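PDB 4DQD: extracellular ligand-binding receptor from Rhodopseudomonas palustris, which probably serves as a solute-binding protein that captures aromatic acids related to lignin breakdown for a transporter, and is seen here holding 3-phenylpyruvic acid. Local coordinates for residues N331-M336 with D345-F350. Residues are numbered along the deposited sequence; the frame is centred on the assembly and turned at random.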
# COMPACT_ATOMS: atom_id res chain seq x y z
N ASN A 331 0.14 -4.67 8.42
CA ASN A 331 -0.91 -4.54 7.42
C ASN A 331 -2.15 -5.37 7.68
O ASN A 331 -3.16 -5.20 6.98
CB ASN A 331 -0.35 -4.88 6.04
CG ASN A 331 0.29 -3.68 5.37
OD1 ASN A 331 -0.40 -2.85 4.78
ND2 ASN A 331 1.62 -3.60 5.44
N GLY A 332 -2.12 -6.25 8.68
CA GLY A 332 -3.29 -7.04 9.02
C GLY A 332 -2.97 -8.50 9.30
O GLY A 332 -1.81 -8.88 9.42
N LEU A 333 -4.02 -9.32 9.39
CA LEU A 333 -3.84 -10.75 9.68
C LEU A 333 -3.74 -11.49 8.36
O LEU A 333 -4.71 -11.56 7.60
CB LEU A 333 -5.02 -11.27 10.49
CG LEU A 333 -4.98 -12.77 10.80
CD1 LEU A 333 -3.78 -13.09 11.67
CD2 LEU A 333 -6.28 -13.16 11.50
N SER A 334 -2.55 -12.04 8.10
CA SER A 334 -2.19 -12.57 6.79
C SER A 334 -2.22 -14.09 6.74
O SER A 334 -1.59 -14.77 7.55
CB SER A 334 -0.79 -12.09 6.41
OG SER A 334 -0.39 -12.63 5.15
N ASN A 335 -2.96 -14.61 5.76
CA ASN A 335 -3.03 -16.04 5.49
C ASN A 335 -2.87 -16.29 4.00
O ASN A 335 -3.80 -16.07 3.22
CB ASN A 335 -4.37 -16.61 5.95
CG ASN A 335 -4.43 -16.81 7.45
OD1 ASN A 335 -3.84 -17.76 7.98
ND2 ASN A 335 -5.13 -15.92 8.15
N MSE A 336 -1.68 -16.75 3.59
CA MSE A 336 -1.41 -16.99 2.18
C MSE A 336 -1.98 -18.32 1.74
O MSE A 336 -2.06 -19.26 2.53
CB MSE A 336 0.10 -16.99 1.93
CG MSE A 336 0.76 -15.67 2.20
SE MSE A 336 0.06 -14.22 1.09
CE MSE A 336 1.36 -12.88 1.57
N ASP A 345 -8.76 -10.79 4.65
CA ASP A 345 -10.19 -10.64 4.43
C ASP A 345 -10.69 -9.38 5.14
O ASP A 345 -9.88 -8.55 5.59
CB ASP A 345 -10.96 -11.90 4.84
CG ASP A 345 -10.80 -12.23 6.31
OD1 ASP A 345 -10.56 -11.31 7.11
OD2 ASP A 345 -10.93 -13.43 6.67
N GLU A 346 -12.01 -9.23 5.24
CA GLU A 346 -12.61 -7.98 5.73
C GLU A 346 -12.21 -7.66 7.17
O GLU A 346 -12.29 -6.51 7.61
CB GLU A 346 -14.14 -8.00 5.59
CG GLU A 346 -14.82 -9.15 6.32
CD GLU A 346 -16.33 -9.16 6.12
OE1 GLU A 346 -16.97 -8.11 6.35
OE2 GLU A 346 -16.87 -10.22 5.73
N ARG A 347 -11.76 -8.68 7.91
CA ARG A 347 -11.31 -8.49 9.29
C ARG A 347 -10.09 -7.57 9.39
O ARG A 347 -9.77 -7.06 10.47
CB ARG A 347 -11.01 -9.83 9.95
CG ARG A 347 -12.20 -10.78 10.01
CD ARG A 347 -11.87 -12.01 10.84
NE ARG A 347 -10.66 -12.68 10.37
CZ ARG A 347 -10.64 -13.88 9.79
NH1 ARG A 347 -11.78 -14.54 9.61
NH2 ARG A 347 -9.50 -14.42 9.40
N SER A 348 -9.39 -7.38 8.27
CA SER A 348 -8.22 -6.51 8.28
C SER A 348 -8.52 -5.11 7.73
O SER A 348 -7.62 -4.30 7.55
CB SER A 348 -7.04 -7.17 7.54
OG SER A 348 -6.56 -8.29 8.27
N ALA A 349 -9.79 -4.82 7.48
CA ALA A 349 -10.20 -3.48 7.08
C ALA A 349 -10.62 -2.68 8.31
O ALA A 349 -11.65 -2.98 8.92
CB ALA A 349 -11.34 -3.54 6.07
N PHE A 350 -9.81 -1.70 8.68
CA PHE A 350 -10.08 -0.86 9.83
C PHE A 350 -10.48 0.54 9.37
O PHE A 350 -9.82 1.12 8.52
CB PHE A 350 -8.84 -0.77 10.73
CG PHE A 350 -8.47 -2.08 11.36
CD1 PHE A 350 -9.03 -2.47 12.57
CD2 PHE A 350 -7.57 -2.93 10.74
CE1 PHE A 350 -8.70 -3.68 13.15
CE2 PHE A 350 -7.23 -4.14 11.32
CZ PHE A 350 -7.79 -4.52 12.52
O HOH W 1 -5.10 -4.22 8.68
O HOH W 2 -7.42 -10.67 7.44
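G332 of the short strand 332-334 meets S348 at the end of the 3-10 turn 346-348, their CA atoms 5.0 Å apart, and no direct backbone-to-backbone hydrogen bond joins the two segments. The S348 hydroxyl spans the gap instead: its OG accepts from L333 N at 3.0 Å, with the N-H aimed fairly straight at it (157°). The torsion chi1 of -69° sets OG opposite the serine's own carbonyl carbon, with OG also passing 3.6 Å from G332 CA. Two waters fill out the junction. One lies 2.7 Å from S348 OG, within hydrogen-bonding distance of L333 O, and accepts from D345 N; the other donates to both N331 O and S348 O, sitting at the edge of the F350 ring in its plane. At the partly exposed end of the contact L333, its CG anti to the backbone N (chi1 178°), sends CD2 to within 4.0 Å of R347 NH2 in one of the two conformers of R347, the two side chains crossing at a slant. D345 braces the turn: OD1 takes the R347 N-H in an Asx turn, while in that same conformer OD2 lies over one guanidinium face, 3.2 Å from R347 NH2, a salt bridge of charge alone. Strand 332-334 pairs antiparallel with strand 327-329 through S334 and L327, and F350 opens strand 350-355 with a backbone bond to G246. N331 turns away from S348; its ND2 hydrogen-bonds to D290 OD2 and H287 ND1 of helix 284-305, and the N331 side chain lies about 6 Å from the bound 3-phenylpyruvic acid. The junction thus ties the strand to the turn beside the ligand cleft of this periplasmic binding protein fold, with A349 packing on helix 120-133.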